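Local coordinates for DNA-binding protein (PDB 3IRB) that is of unknown function but binds zinc through a ribbon joined to an OB-fold domain and may bind acyl-CoA, at residues G11-W16 against T88-D94; W16-M20 against L117-A121; A32-F36 against V58-S62; L40-I45 against F136-L140; I77-E81 against R109-I113. All blocks are in the same frame, centred on the assembly; numbering follows the deposited sequence. Where two conformers were deposited one is given.

Contact 1: G11-W16 against T88-D94; sequences GSLLRW and TIIYNDD. With SO4 (sulfate ion), chain D.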
# COMPACT_ATOMS: atom_id res chain seq x y z
N GLY A 11 -17.19 -13.96 0.86
CA GLY A 11 -16.08 -14.58 0.15
C GLY A 11 -14.78 -13.83 0.33
O GLY A 11 -14.70 -12.86 1.06
N SER A 12 -13.76 -14.28 -0.39
CA SER A 12 -12.43 -13.78 -0.20
C SER A 12 -12.25 -12.33 -0.68
O SER A 12 -11.42 -11.62 -0.10
CB SER A 12 -11.40 -14.71 -0.86
OG SER A 12 -11.57 -14.74 -2.24
N LEU A 13 -12.98 -11.89 -1.71
CA LEU A 13 -12.82 -10.51 -2.19
C LEU A 13 -13.36 -9.54 -1.11
O LEU A 13 -12.70 -8.57 -0.76
CB LEU A 13 -13.44 -10.26 -3.56
CG LEU A 13 -12.71 -10.89 -4.76
CD1 LEU A 13 -13.66 -10.95 -5.95
CD2 LEU A 13 -11.42 -10.12 -5.10
N LEU A 14 -14.48 -9.88 -0.50
CA LEU A 14 -15.04 -9.00 0.51
C LEU A 14 -14.17 -9.06 1.76
O LEU A 14 -13.94 -8.04 2.39
CB LEU A 14 -16.47 -9.30 0.85
CG LEU A 14 -17.10 -8.32 1.87
CD1 LEU A 14 -17.04 -6.91 1.37
CD2 LEU A 14 -18.56 -8.70 2.17
N ARG A 15 -13.67 -10.25 2.10
CA ARG A 15 -12.79 -10.38 3.25
C ARG A 15 -11.57 -9.48 3.10
O ARG A 15 -11.16 -8.80 4.06
CB ARG A 15 -12.33 -11.83 3.45
CG ARG A 15 -11.47 -12.10 4.73
CD ARG A 15 -9.94 -12.32 4.46
NE ARG A 15 -9.15 -12.35 5.71
CZ ARG A 15 -7.87 -11.95 5.82
NH1 ARG A 15 -7.22 -11.47 4.76
NH2 ARG A 15 -7.24 -11.99 7.00
N TRP A 16 -10.96 -9.51 1.92
CA TRP A 16 -9.76 -8.71 1.68
C TRP A 16 -10.14 -7.21 1.71
O TRP A 16 -9.39 -6.38 2.21
CB TRP A 16 -9.00 -9.11 0.40
CG TRP A 16 -8.09 -10.31 0.62
CD1 TRP A 16 -8.27 -11.57 0.15
CD2 TRP A 16 -6.90 -10.34 1.41
NE1 TRP A 16 -7.28 -12.39 0.61
CE2 TRP A 16 -6.41 -11.66 1.37
CE3 TRP A 16 -6.20 -9.37 2.16
CZ2 TRP A 16 -5.24 -12.03 2.03
CZ3 TRP A 16 -5.03 -9.75 2.81
CH2 TRP A 16 -4.57 -11.07 2.74
N THR A 88 -0.92 -12.99 -3.20
CA THR A 88 -1.76 -14.11 -3.47
C THR A 88 -2.70 -13.73 -4.61
O THR A 88 -2.73 -12.58 -5.05
CB THR A 88 -2.51 -14.62 -2.22
OG1 THR A 88 -3.11 -15.87 -2.54
CG2 THR A 88 -3.59 -13.65 -1.76
N ILE A 89 -3.40 -14.72 -5.11
CA ILE A 89 -4.19 -14.62 -6.32
C ILE A 89 -5.55 -15.21 -6.00
O ILE A 89 -5.66 -16.18 -5.24
CB ILE A 89 -3.53 -15.36 -7.51
CG1 ILE A 89 -4.31 -15.14 -8.80
CG2 ILE A 89 -3.39 -16.86 -7.24
CD1 ILE A 89 -3.60 -15.75 -10.08
N ILE A 90 -6.59 -14.56 -6.50
CA ILE A 90 -7.96 -15.00 -6.37
C ILE A 90 -8.49 -15.23 -7.76
O ILE A 90 -8.52 -14.31 -8.58
CB ILE A 90 -8.77 -13.90 -5.67
CG1 ILE A 90 -8.24 -13.68 -4.26
CG2 ILE A 90 -10.27 -14.27 -5.64
CD1 ILE A 90 -8.84 -12.43 -3.57
N TYR A 91 -8.90 -16.47 -8.04
CA TYR A 91 -9.27 -16.87 -9.38
C TYR A 91 -10.74 -16.67 -9.67
O TYR A 91 -11.12 -16.55 -10.84
CB TYR A 91 -8.91 -18.37 -9.62
CG TYR A 91 -7.42 -18.66 -9.70
CD1 TYR A 91 -6.72 -18.47 -10.87
CD2 TYR A 91 -6.71 -19.13 -8.59
CE1 TYR A 91 -5.32 -18.73 -10.94
CE2 TYR A 91 -5.32 -19.41 -8.67
CZ TYR A 91 -4.64 -19.20 -9.84
OH TYR A 91 -3.26 -19.46 -9.92
N ASN A 92 -11.57 -16.62 -8.62
CA ASN A 92 -13.03 -16.58 -8.81
C ASN A 92 -13.63 -15.46 -7.98
O ASN A 92 -13.06 -15.07 -6.97
CB ASN A 92 -13.64 -17.90 -8.36
CG ASN A 92 -13.09 -19.11 -9.13
OD1 ASN A 92 -13.42 -19.30 -10.29
ND2 ASN A 92 -12.30 -19.94 -8.48
N ASP A 93 -14.79 -14.94 -8.39
CA ASP A 93 -15.46 -13.94 -7.57
C ASP A 93 -16.14 -14.64 -6.39
O ASP A 93 -16.06 -15.87 -6.24
CB ASP A 93 -16.38 -13.01 -8.39
CG ASP A 93 -17.63 -13.68 -8.91
OD1 ASP A 93 -17.97 -14.80 -8.47
OD2 ASP A 93 -18.30 -13.07 -9.78
N ASP A 94 -16.80 -13.86 -5.54
CA ASP A 94 -17.34 -14.43 -4.31
C ASP A 94 -18.58 -15.33 -4.54
O ASP A 94 -19.03 -16.01 -3.62
CB ASP A 94 -17.63 -13.32 -3.32
CG ASP A 94 -16.36 -12.73 -2.73
OD1 ASP A 94 -15.25 -13.19 -3.13
OD2 ASP A 94 -16.46 -11.80 -1.88
S SO4 D . -10.01 -18.79 -5.46
O1 SO4 D . -8.72 -18.39 -6.03
O2 SO4 D . -10.36 -20.14 -5.89
O3 SO4 D . -11.00 -17.83 -5.99
O4 SO4 D . -9.88 -18.81 -4.02
O HOH W 1 -18.79 -11.78 -0.43
O HOH W 2 -13.53 -14.64 -4.26

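Contact 2: W16-M20 against L117-A121; sequences WYDVM and LLCYA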
# COMPACT_ATOMS: atom_id res chain seq x y z
N TRP A 16 -10.96 -9.51 1.92
CA TRP A 16 -9.76 -8.71 1.68
C TRP A 16 -10.14 -7.21 1.71
O TRP A 16 -9.39 -6.38 2.21
CB TRP A 16 -9.00 -9.11 0.40
CG TRP A 16 -8.09 -10.31 0.62
CD1 TRP A 16 -8.27 -11.57 0.15
CD2 TRP A 16 -6.90 -10.34 1.41
NE1 TRP A 16 -7.28 -12.39 0.61
CE2 TRP A 16 -6.41 -11.66 1.37
CE3 TRP A 16 -6.20 -9.37 2.16
CZ2 TRP A 16 -5.24 -12.03 2.03
CZ3 TRP A 16 -5.03 -9.75 2.81
CH2 TRP A 16 -4.57 -11.07 2.74
N TYR A 17 -11.29 -6.88 1.16
CA TYR A 17 -11.77 -5.48 1.25
C TYR A 17 -11.86 -5.05 2.73
O TYR A 17 -11.40 -3.98 3.11
CB TYR A 17 -13.10 -5.32 0.54
CG TYR A 17 -13.68 -3.95 0.69
CD1 TYR A 17 -13.12 -2.87 0.01
CD2 TYR A 17 -14.74 -3.72 1.54
CE1 TYR A 17 -13.64 -1.59 0.15
CE2 TYR A 17 -15.27 -2.45 1.68
CZ TYR A 17 -14.71 -1.39 0.98
OH TYR A 17 -15.23 -0.13 1.13
N ASP A 18 -12.43 -5.91 3.55
CA ASP A 18 -12.60 -5.63 4.97
C ASP A 18 -11.29 -5.37 5.69
O ASP A 18 -11.19 -4.42 6.44
CB ASP A 18 -13.36 -6.76 5.65
CG ASP A 18 -14.82 -6.75 5.32
OD1 ASP A 18 -15.32 -5.72 4.81
OD2 ASP A 18 -15.45 -7.79 5.57
N VAL A 19 -10.30 -6.22 5.45
CA VAL A 19 -8.98 -6.08 6.04
C VAL A 19 -8.33 -4.77 5.60
O VAL A 19 -7.80 -4.02 6.43
CB VAL A 19 -8.06 -7.27 5.65
CG1 VAL A 19 -6.57 -6.94 5.96
CG2 VAL A 19 -8.52 -8.54 6.33
N MSE A 20 -8.43 -4.45 4.31
CA MSE A 20 -7.84 -3.23 3.78
C MSE A 20 -8.55 -1.99 4.32
O MSE A 20 -7.91 -0.98 4.61
CB MSE A 20 -7.84 -3.24 2.24
CG MSE A 20 -7.00 -4.41 1.68
SE MSE A 20 -7.56 -5.06 -0.10
CE MSE A 20 -5.95 -4.28 -0.77
N LEU A 117 2.49 -1.11 0.90
CA LEU A 117 1.10 -0.84 0.70
C LEU A 117 0.43 -2.14 0.27
O LEU A 117 0.87 -2.76 -0.70
CB LEU A 117 0.96 0.22 -0.39
CG LEU A 117 1.50 1.58 0.01
CD1 LEU A 117 1.42 2.52 -1.18
CD2 LEU A 117 0.77 2.13 1.20
N LEU A 118 -0.61 -2.54 1.01
CA LEU A 118 -1.45 -3.67 0.62
C LEU A 118 -2.42 -3.18 -0.45
O LEU A 118 -3.24 -2.31 -0.18
CB LEU A 118 -2.19 -4.22 1.84
CG LEU A 118 -2.88 -5.57 1.75
CD1 LEU A 118 -1.90 -6.68 1.37
CD2 LEU A 118 -3.56 -5.84 3.10
N CYS A 119 -2.30 -3.74 -1.65
CA CYS A 119 -2.96 -3.25 -2.83
C CYS A 119 -3.62 -4.36 -3.60
O CYS A 119 -3.26 -5.54 -3.47
CB CYS A 119 -1.93 -2.61 -3.79
SG CYS A 119 -1.00 -1.22 -3.17
N TYR A 120 -4.59 -3.98 -4.42
CA TYR A 120 -5.04 -4.80 -5.52
C TYR A 120 -4.10 -4.65 -6.71
O TYR A 120 -3.69 -3.53 -7.04
CB TYR A 120 -6.41 -4.32 -6.00
CG TYR A 120 -7.50 -4.50 -5.00
CD1 TYR A 120 -7.89 -5.78 -4.59
CD2 TYR A 120 -8.19 -3.40 -4.51
CE1 TYR A 120 -8.94 -5.94 -3.69
CE2 TYR A 120 -9.23 -3.55 -3.64
CZ TYR A 120 -9.60 -4.80 -3.23
OH TYR A 120 -10.66 -4.89 -2.37
N ALA A 121 -3.77 -5.77 -7.35
CA ALA A 121 -2.89 -5.77 -8.52
C ALA A 121 -3.56 -6.57 -9.62
O ALA A 121 -4.27 -7.54 -9.35
CB ALA A 121 -1.50 -6.38 -8.16

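Contact 3: A32-F36 against V58-S62; sequences AGEQF and VPARS. With SO4 (sulfate ion), chain G.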
# COMPACT_ATOMS: atom_id res chain seq x y z
N ALA A 32 0.49 12.27 10.70
CA ALA A 32 1.16 11.54 9.61
C ALA A 32 0.14 10.86 8.71
O ALA A 32 0.23 10.93 7.47
CB ALA A 32 2.17 10.52 10.17
N GLY A 33 -0.86 10.24 9.33
CA GLY A 33 -2.01 9.72 8.65
C GLY A 33 -2.69 10.74 7.77
O GLY A 33 -3.02 10.45 6.63
N GLU A 34 -2.86 11.95 8.30
CA GLU A 34 -3.48 13.03 7.55
C GLU A 34 -2.61 13.39 6.32
O GLU A 34 -3.15 13.52 5.23
CB GLU A 34 -3.79 14.25 8.44
N GLN A 35 -1.29 13.49 6.50
CA GLN A 35 -0.38 13.77 5.38
C GLN A 35 -0.48 12.68 4.33
O GLN A 35 -0.51 12.95 3.14
CB GLN A 35 1.08 13.83 5.82
CG GLN A 35 1.52 15.10 6.53
CD GLN A 35 1.29 16.35 5.70
OE1 GLN A 35 1.81 16.48 4.59
NE2 GLN A 35 0.50 17.26 6.23
N PHE A 36 -0.48 11.44 4.78
CA PHE A 36 -0.57 10.33 3.84
C PHE A 36 -1.83 10.40 2.98
O PHE A 36 -1.75 10.34 1.76
CB PHE A 36 -0.51 8.99 4.56
CG PHE A 36 -0.58 7.83 3.65
CD1 PHE A 36 0.49 7.52 2.81
CD2 PHE A 36 -1.72 7.04 3.61
CE1 PHE A 36 0.40 6.44 1.94
CE2 PHE A 36 -1.82 5.96 2.76
CZ PHE A 36 -0.77 5.66 1.92
N VAL A 58 6.42 3.98 4.98
CA VAL A 58 5.20 4.16 4.20
C VAL A 58 4.17 3.14 4.71
O VAL A 58 4.53 2.00 4.97
CB VAL A 58 5.48 4.01 2.68
CG1 VAL A 58 5.82 2.54 2.30
CG2 VAL A 58 4.30 4.58 1.86
N PRO A 59 2.91 3.57 4.94
CA PRO A 59 2.42 4.95 4.95
C PRO A 59 3.14 5.76 6.03
O PRO A 59 3.77 5.19 6.93
CB PRO A 59 0.93 4.81 5.30
CG PRO A 59 0.58 3.38 4.87
CD PRO A 59 1.83 2.59 5.14
N ALA A 60 3.15 7.07 5.86
CA ALA A 60 3.80 7.97 6.81
C ALA A 60 3.38 7.66 8.25
O ALA A 60 2.22 7.34 8.53
CB ALA A 60 3.47 9.39 6.49
N ARG A 61 4.32 7.76 9.17
CA ARG A 61 3.98 7.58 10.56
C ARG A 61 4.62 8.62 11.44
O ARG A 61 5.59 9.25 11.06
CB ARG A 61 4.29 6.15 11.01
CG ARG A 61 5.71 5.76 11.02
CD ARG A 61 5.87 4.35 11.62
NE ARG A 61 5.56 3.26 10.71
CZ ARG A 61 5.90 1.99 10.92
NH1 ARG A 61 6.57 1.64 12.02
NH2 ARG A 61 5.60 1.06 10.04
N SER A 62 4.03 8.83 12.61
CA SER A 62 4.39 9.97 13.43
C SER A 62 5.37 9.59 14.54
O SER A 62 5.83 10.45 15.28
CB SER A 62 3.10 10.58 13.98
OG SER A 62 2.43 9.62 14.77
S SO4 G . 7.14 -1.97 12.48
O1 SO4 G . 8.47 -2.51 12.24
O2 SO4 G . 7.22 -0.99 13.58
O3 SO4 G . 6.21 -3.03 12.79
O4 SO4 G . 6.67 -1.35 11.25

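Contact 4: L40-I45 against F136-L140; sequences LKQNKI and FQWPL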
# COMPACT_ATOMS: atom_id res chain seq x y z
N LEU A 40 -2.44 11.10 -1.12
CA LEU A 40 -3.15 10.24 -2.08
C LEU A 40 -4.13 11.04 -2.95
O LEU A 40 -4.28 10.77 -4.16
CB LEU A 40 -3.90 9.13 -1.35
CG LEU A 40 -3.08 8.02 -0.70
CD1 LEU A 40 -4.01 6.98 -0.07
CD2 LEU A 40 -2.05 7.36 -1.63
N LYS A 41 -4.79 12.03 -2.33
CA LYS A 41 -5.67 12.94 -3.07
C LYS A 41 -4.93 13.74 -4.13
O LYS A 41 -5.53 14.18 -5.10
CB LYS A 41 -6.41 13.90 -2.12
CG LYS A 41 -7.41 13.21 -1.14
CD LYS A 41 -8.06 14.21 -0.14
N GLN A 42 -3.62 13.91 -3.98
CA GLN A 42 -2.82 14.60 -4.99
C GLN A 42 -2.01 13.65 -5.89
O GLN A 42 -1.05 14.07 -6.52
CB GLN A 42 -1.86 15.56 -4.29
CG GLN A 42 -2.54 16.60 -3.40
CD GLN A 42 -1.54 17.39 -2.58
OE1 GLN A 42 -1.53 17.33 -1.35
NE2 GLN A 42 -0.66 18.11 -3.26
N ASN A 43 -2.38 12.37 -5.92
CA ASN A 43 -1.61 11.33 -6.62
C ASN A 43 -0.15 11.22 -6.17
O ASN A 43 0.75 11.06 -6.98
CB ASN A 43 -1.70 11.52 -8.14
CG ASN A 43 -3.12 11.45 -8.66
OD1 ASN A 43 -4.05 11.07 -7.94
ND2 ASN A 43 -3.30 11.82 -9.91
N LYS A 44 0.08 11.33 -4.86
CA LYS A 44 1.41 11.14 -4.30
C LYS A 44 1.38 10.10 -3.23
O LYS A 44 0.35 9.90 -2.57
CB LYS A 44 1.93 12.44 -3.71
CG LYS A 44 2.03 13.57 -4.74
CD LYS A 44 2.48 14.87 -4.08
CE LYS A 44 2.65 15.99 -5.11
NZ LYS A 44 2.94 17.29 -4.44
N ILE A 45 2.53 9.45 -3.04
CA ILE A 45 2.76 8.51 -1.95
C ILE A 45 3.69 9.24 -0.98
O ILE A 45 4.86 9.52 -1.32
CB ILE A 45 3.45 7.23 -2.45
CG1 ILE A 45 2.57 6.53 -3.51
CG2 ILE A 45 3.76 6.34 -1.29
CD1 ILE A 45 1.19 6.18 -3.04
N PHE A 136 -5.22 5.98 -6.72
CA PHE A 136 -4.75 6.39 -5.40
C PHE A 136 -5.88 6.45 -4.36
O PHE A 136 -5.67 6.89 -3.24
CB PHE A 136 -4.07 7.77 -5.54
CG PHE A 136 -2.81 7.74 -6.35
CD1 PHE A 136 -2.86 7.80 -7.74
CD2 PHE A 136 -1.57 7.65 -5.74
CE1 PHE A 136 -1.70 7.76 -8.50
CE2 PHE A 136 -0.40 7.59 -6.49
CZ PHE A 136 -0.47 7.67 -7.88
N GLN A 137 -7.10 6.04 -4.72
CA GLN A 137 -8.14 5.85 -3.71
C GLN A 137 -7.78 4.57 -2.96
O GLN A 137 -7.24 3.64 -3.54
CB GLN A 137 -9.49 5.72 -4.37
CG GLN A 137 -10.66 5.54 -3.42
CD GLN A 137 -12.00 5.41 -4.15
OE1 GLN A 137 -12.17 5.88 -5.28
NE2 GLN A 137 -12.96 4.75 -3.50
N TRP A 138 -8.06 4.53 -1.66
CA TRP A 138 -7.73 3.37 -0.86
C TRP A 138 -8.82 2.31 -0.95
O TRP A 138 -10.00 2.65 -0.91
CB TRP A 138 -7.56 3.80 0.60
CG TRP A 138 -7.07 2.75 1.46
CD1 TRP A 138 -7.80 1.79 2.07
CD2 TRP A 138 -5.72 2.52 1.82
NE1 TRP A 138 -6.99 0.98 2.79
CE2 TRP A 138 -5.70 1.40 2.64
CE3 TRP A 138 -4.51 3.14 1.48
CZ2 TRP A 138 -4.51 0.89 3.17
CZ3 TRP A 138 -3.36 2.65 1.99
CH2 TRP A 138 -3.36 1.52 2.82
N PRO A 139 -8.45 1.02 -1.06
CA PRO A 139 -7.14 0.45 -1.24
C PRO A 139 -6.66 0.71 -2.64
O PRO A 139 -7.45 0.69 -3.58
CB PRO A 139 -7.37 -1.07 -1.08
CG PRO A 139 -8.70 -1.25 -0.72
CD PRO A 139 -9.48 -0.03 -0.94
N LEU A 140 -5.37 0.98 -2.77
CA LEU A 140 -4.79 1.29 -4.07
C LEU A 140 -4.90 0.13 -5.07
O LEU A 140 -4.95 -1.05 -4.69
CB LEU A 140 -3.34 1.73 -3.94
CG LEU A 140 -3.12 3.21 -3.53
CD1 LEU A 140 -3.59 3.42 -2.13
CD2 LEU A 140 -1.66 3.66 -3.66

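Contact 5: I77-E81 against R109-I113; sequences INKDE and RFPNI. With SO4 (sulfate ion), chain F.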
# COMPACT_ATOMS: atom_id res chain seq x y z
N ILE A 77 7.63 9.81 -1.83
CA ILE A 77 8.25 8.59 -2.29
C ILE A 77 8.17 8.54 -3.82
O ILE A 77 7.20 8.98 -4.41
CB ILE A 77 7.57 7.43 -1.54
CG1 ILE A 77 8.10 7.46 -0.10
CG2 ILE A 77 7.88 6.05 -2.15
CD1 ILE A 77 7.33 6.68 0.79
N ASN A 78 9.22 8.05 -4.47
CA ASN A 78 9.21 7.87 -5.92
C ASN A 78 8.26 6.75 -6.31
O ASN A 78 8.58 5.55 -6.21
CB ASN A 78 10.61 7.56 -6.45
CG ASN A 78 10.68 7.57 -7.97
OD1 ASN A 78 9.67 7.44 -8.66
ND2 ASN A 78 11.90 7.73 -8.49
N LYS A 79 7.10 7.14 -6.84
CA LYS A 79 6.07 6.17 -7.16
C LYS A 79 6.49 5.25 -8.30
O LYS A 79 6.10 4.08 -8.34
CB LYS A 79 4.69 6.84 -7.41
CG LYS A 79 4.69 8.25 -7.90
CD LYS A 79 3.27 8.74 -8.13
CE LYS A 79 3.25 10.04 -8.86
NZ LYS A 79 1.94 10.26 -9.52
N ASP A 80 7.36 5.75 -9.18
CA ASP A 80 7.86 4.95 -10.27
C ASP A 80 8.73 3.77 -9.85
O ASP A 80 9.11 2.97 -10.69
CB ASP A 80 8.66 5.82 -11.25
CG ASP A 80 7.84 6.94 -11.88
OD1 ASP A 80 6.58 6.89 -11.87
OD2 ASP A 80 8.47 7.89 -12.40
N GLU A 81 9.09 3.65 -8.57
CA GLU A 81 9.93 2.55 -8.12
C GLU A 81 9.19 1.45 -7.38
O GLU A 81 9.83 0.56 -6.79
CB GLU A 81 11.07 3.09 -7.25
CG GLU A 81 12.01 4.00 -8.00
CD GLU A 81 13.18 4.49 -7.15
OE1 GLU A 81 13.13 4.37 -5.91
OE2 GLU A 81 14.15 5.00 -7.75
N ARG A 109 6.04 -2.61 -2.42
CA ARG A 109 7.09 -1.90 -1.67
C ARG A 109 7.89 -0.98 -2.56
O ARG A 109 7.74 -0.97 -3.77
CB ARG A 109 8.03 -2.90 -1.01
CG ARG A 109 7.35 -3.76 0.08
CD ARG A 109 8.35 -4.52 0.90
NE ARG A 109 9.04 -3.61 1.81
CZ ARG A 109 10.10 -3.92 2.55
NH1 ARG A 109 10.63 -5.14 2.50
NH2 ARG A 109 10.63 -3.00 3.34
N PHE A 110 8.77 -0.22 -1.92
CA PHE A 110 9.65 0.70 -2.62
C PHE A 110 11.05 0.47 -2.06
O PHE A 110 11.19 0.30 -0.85
CB PHE A 110 9.23 2.15 -2.35
CG PHE A 110 7.80 2.43 -2.70
CD1 PHE A 110 6.80 2.18 -1.81
CD2 PHE A 110 7.46 2.92 -3.95
CE1 PHE A 110 5.48 2.40 -2.14
CE2 PHE A 110 6.15 3.16 -4.29
CZ PHE A 110 5.15 2.88 -3.38
N PRO A 111 12.07 0.47 -2.92
CA PRO A 111 13.45 0.21 -2.47
C PRO A 111 13.86 1.14 -1.31
O PRO A 111 13.65 2.35 -1.39
CB PRO A 111 14.31 0.50 -3.70
CG PRO A 111 13.39 0.73 -4.83
CD PRO A 111 11.99 0.80 -4.35
N ASN A 112 14.40 0.55 -0.25
CA ASN A 112 15.01 1.27 0.88
C ASN A 112 13.99 2.00 1.75
O ASN A 112 14.37 2.86 2.57
CB ASN A 112 16.12 2.22 0.40
CG ASN A 112 17.14 1.51 -0.45
OD1 ASN A 112 17.52 0.37 -0.16
ND2 ASN A 112 17.58 2.16 -1.52
N ILE A 113 12.71 1.64 1.58
CA ILE A 113 11.64 2.22 2.38
C ILE A 113 10.99 1.13 3.21
O ILE A 113 10.67 0.05 2.69
CB ILE A 113 10.63 2.93 1.47
CG1 ILE A 113 11.29 4.21 0.93
CG2 ILE A 113 9.34 3.28 2.24
CD1 ILE A 113 10.81 4.60 -0.43
S SO4 F . 8.80 -7.95 3.72
O1 SO4 F . 9.48 -7.66 2.45
O2 SO4 F . 7.56 -8.67 3.47
O3 SO4 F . 8.50 -6.67 4.38
O4 SO4 F . 9.72 -8.78 4.52

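Contact 1: G11-W16 against T88-D94
The first turn of helix 12-28, where amide N-H groups have no carbonyl of an earlier turn to bind, meets Asp-94, just past strand 83-92. Asp-94 grips two successive amides: OD1 accepts from Leu-13 N at 3.0 Å (N-H...O 162°) and OD2 from Leu-14 N at 3.1 Å (149°), each oxygen with its syn lone pair. The carboxylate lies against Gly-11 at the N-cap, its CG 3.4 Å from Gly-11 CA. One water joins Gly-11 N to Asp-94 OD2, and a second ties Asp-94 OD1 and Asn-92 O to Ser-12 OG. Next to this polar end, Ile-90 CD1 packs between Leu-13 CD2 (3.8 Å) and Trp-16 CD1 (3.9 Å); Ile-90 CG1, beside its backbone N (chi1 -63°), carries CD1 there. At the strand end a sulfate accepts from Tyr-91 N and Asn-92 N. An alanine in place of Asp-94 would probably leave the amides of Leu-13 and Leu-14 without their acceptors and the two waters without a shared mate. The carboxylate faces the positive end of the helix dipole, which would help keep Asp-94 ionised and hold the helix start to the loop after the strand.

Contact 2: W16-M20 against L117-A121
Met-20, a selenomethionine here, lies over one face of the Tyr-120 ring: its methyl CE stands 4.2 Å from the ring centroid and only 3° off the normal, a CH-pi contact, while SE makes a Met-aromatic contact, 3.7 Å from Tyr-120 CZ. The Tyr-17 ring presents its edge instead, with Tyr-120 OH near its plane and 3.8 Å from Tyr-17 CB. The indole of Trp-16 is met obliquely, its CZ3 4.2 Å from Leu-118 CD2. That same CD2 also touches Met-20 CG at 4.0 Å and Val-19 CG1, a single methyl branch serving three helix residues. The Met-20 chain bends at its last torsion (chi3 109°), which turns CE toward the strand backbone, 3.4 Å from Leu-118 O. No hydrogen bond crosses; helix side chains meet both side chains and backbone of the strand. Segment 16-20 runs roughly antiparallel to segment 117-121, their axes 9.9 Å apart at closest and at an angle of 148°. Ile-105 of the adjoining strand 98-109 also packs against Trp-16, Leu-118 and Tyr-120, and Pro-139, from loop 136-140, touches both Met-20 and Tyr-120, so the helix lies along a face of the OB-fold sheet.

Contact 3: A32-F36 against V58-S62
Pro-59 sets its CB over the centre of one face of the Phe-36 ring, 3.5 Å from the centroid and 5° off the normal, a CH-pi contact. CG of Phe-36 lies opposite the backbone N (chi1 -179°), which swings the phenyl from the helix toward the loop. The peptide bond before Pro-59 is cis. One helical turn earlier, Ala-32 CB presses on the backbone, 3.4 Å from Arg-61 C, and meets Ala-60 CB at 4.1 Å and Ser-62 CB at 3.9 Å. Arg-61 turns away from the helix: CG sits between its backbone N and carbonyl carbon (chi1 66°), the chain bends at chi3, and the guanidinium holds a sulfate edge-on, NH2 donating to O4 at 2.9 Å while NH1 donates to O2 and O4. Tyr-74 of strand 69-76 covers Ala-32 and Ala-60. Helix 30-41 is thereby packed on the loop leading into strand 63-64 of the rubredoxin-like zinc ribbon, whose Cys-50, Cys-53, Cys-64 and Cys-67 hold the zinc.

Contact 4: L40-I45 against F136-L140
A CH-pi contact leads here: Asn-43 CA stands over the centre of the Phe-136 ring, 3.7 Å from the centroid and 6° off its normal. The amide plane of Asn-43 is 20° from that of the ring, and OD1 comes within 3.5 Å of Phe-136 CD1. Positive phi makes Asn-43 the C-prime residue of a Schellman motif ending helix 30-41, with Asn-43 N bonded to Leu-40 O (3.0 Å); this turn brings its CA over the ring. Leu-40 O also touches Phe-136 CB, at 3.3 Å, and Leu-40 CB rests on Phe-136 O. Apolar side chains add the rest. Leu-40 CD1 meets Leu-140 CD1 and the edge of the Trp-138 indole at CE3 (4.2 Å). Ile-45 CD1, brought round by chi2 -57°, lies at the Phe-136 ring edge and reaches Leu-140 CD2 tip to tip at 3.9 Å. Trp-138 NE1 bonds to Met-20 O of helix 12-28, while Ile-45 and Leu-140 both pack on Leu-117 of strand 114-123. The loop before strand 141-144 thus fits between the end of helix 30-41, helix 12-28 and the sheet.

Contact 5: I77-E81 against R109-I113
Main-chain oxygens gather around the Phe-110 ring: Asn-78 O lies 3.6 Å from Phe-110 CD2 in an oblique approach, and Lys-79 O lies at the ring edge. Over one face comes Ile-77 CG2, 3.8 Å from the ring centroid and 19° off the normal, a CH-pi contact displaced toward the rim. In one of the two conformers of Ile-113, its CD1 reaches the same methyl at 3.7 Å, the two isoleucines tip to tip. CG2 of Ile-77 lies opposite its backbone N while CG1 stays beside it (chi1 -74°), so that the methyl branch covers the ring. Pro-111 CD rests 3.3 Å from Glu-81 O and 3.8 Å from Glu-81 CB. Phe-110 to Ile-113 form a type II beta turn closed by Ile-113 N to Phe-110 O. Arg-109 adds a bond from NH2 to Ile-113 O at 3.1 Å, the donor tilted from the carbonyl plane; NE binds Gly-115 O, and NH1 makes a weak bond to a sulfate. With a leucine in place of Arg-109, Ile-113 O and Gly-115 O lose these donors and the turn is likely to be freer to shift. The turn links strands 98-109 and 114-123, while residues 77-81 lead from strand 69-76 into strand 83-92; Ile-77 also packs on one conformer of Val-58 of strand 56-58, where ribbon and OB-fold meet.

In the fold
From the N terminus, helix 12-28 opens contacts 1 and 2, sharing Trp-16; their loops close at strands 83-92 and 114-123 and cross. Helix 30-41 then opens contacts 3 and 4. Contact 3 closes first, at the ribbon loop 58-62, and nests inside the loops of contacts 1 and 2; contact 4, closing last at 136-140, crosses contacts 1, 2 and 3. Contact 5 follows contact 3 in series, crosses contact 1, and is nested within contacts 2 and 4. Contacts 2 to 5 share one packed interior: Leu-117 touches Phe-36, Pro-59 and Phe-110, and one conformer of Val-58 touches Ile-45 and Ile-77. Contact 1, joined to the others through Trp-16 and helix 12-28, lies toward one end of the molecule.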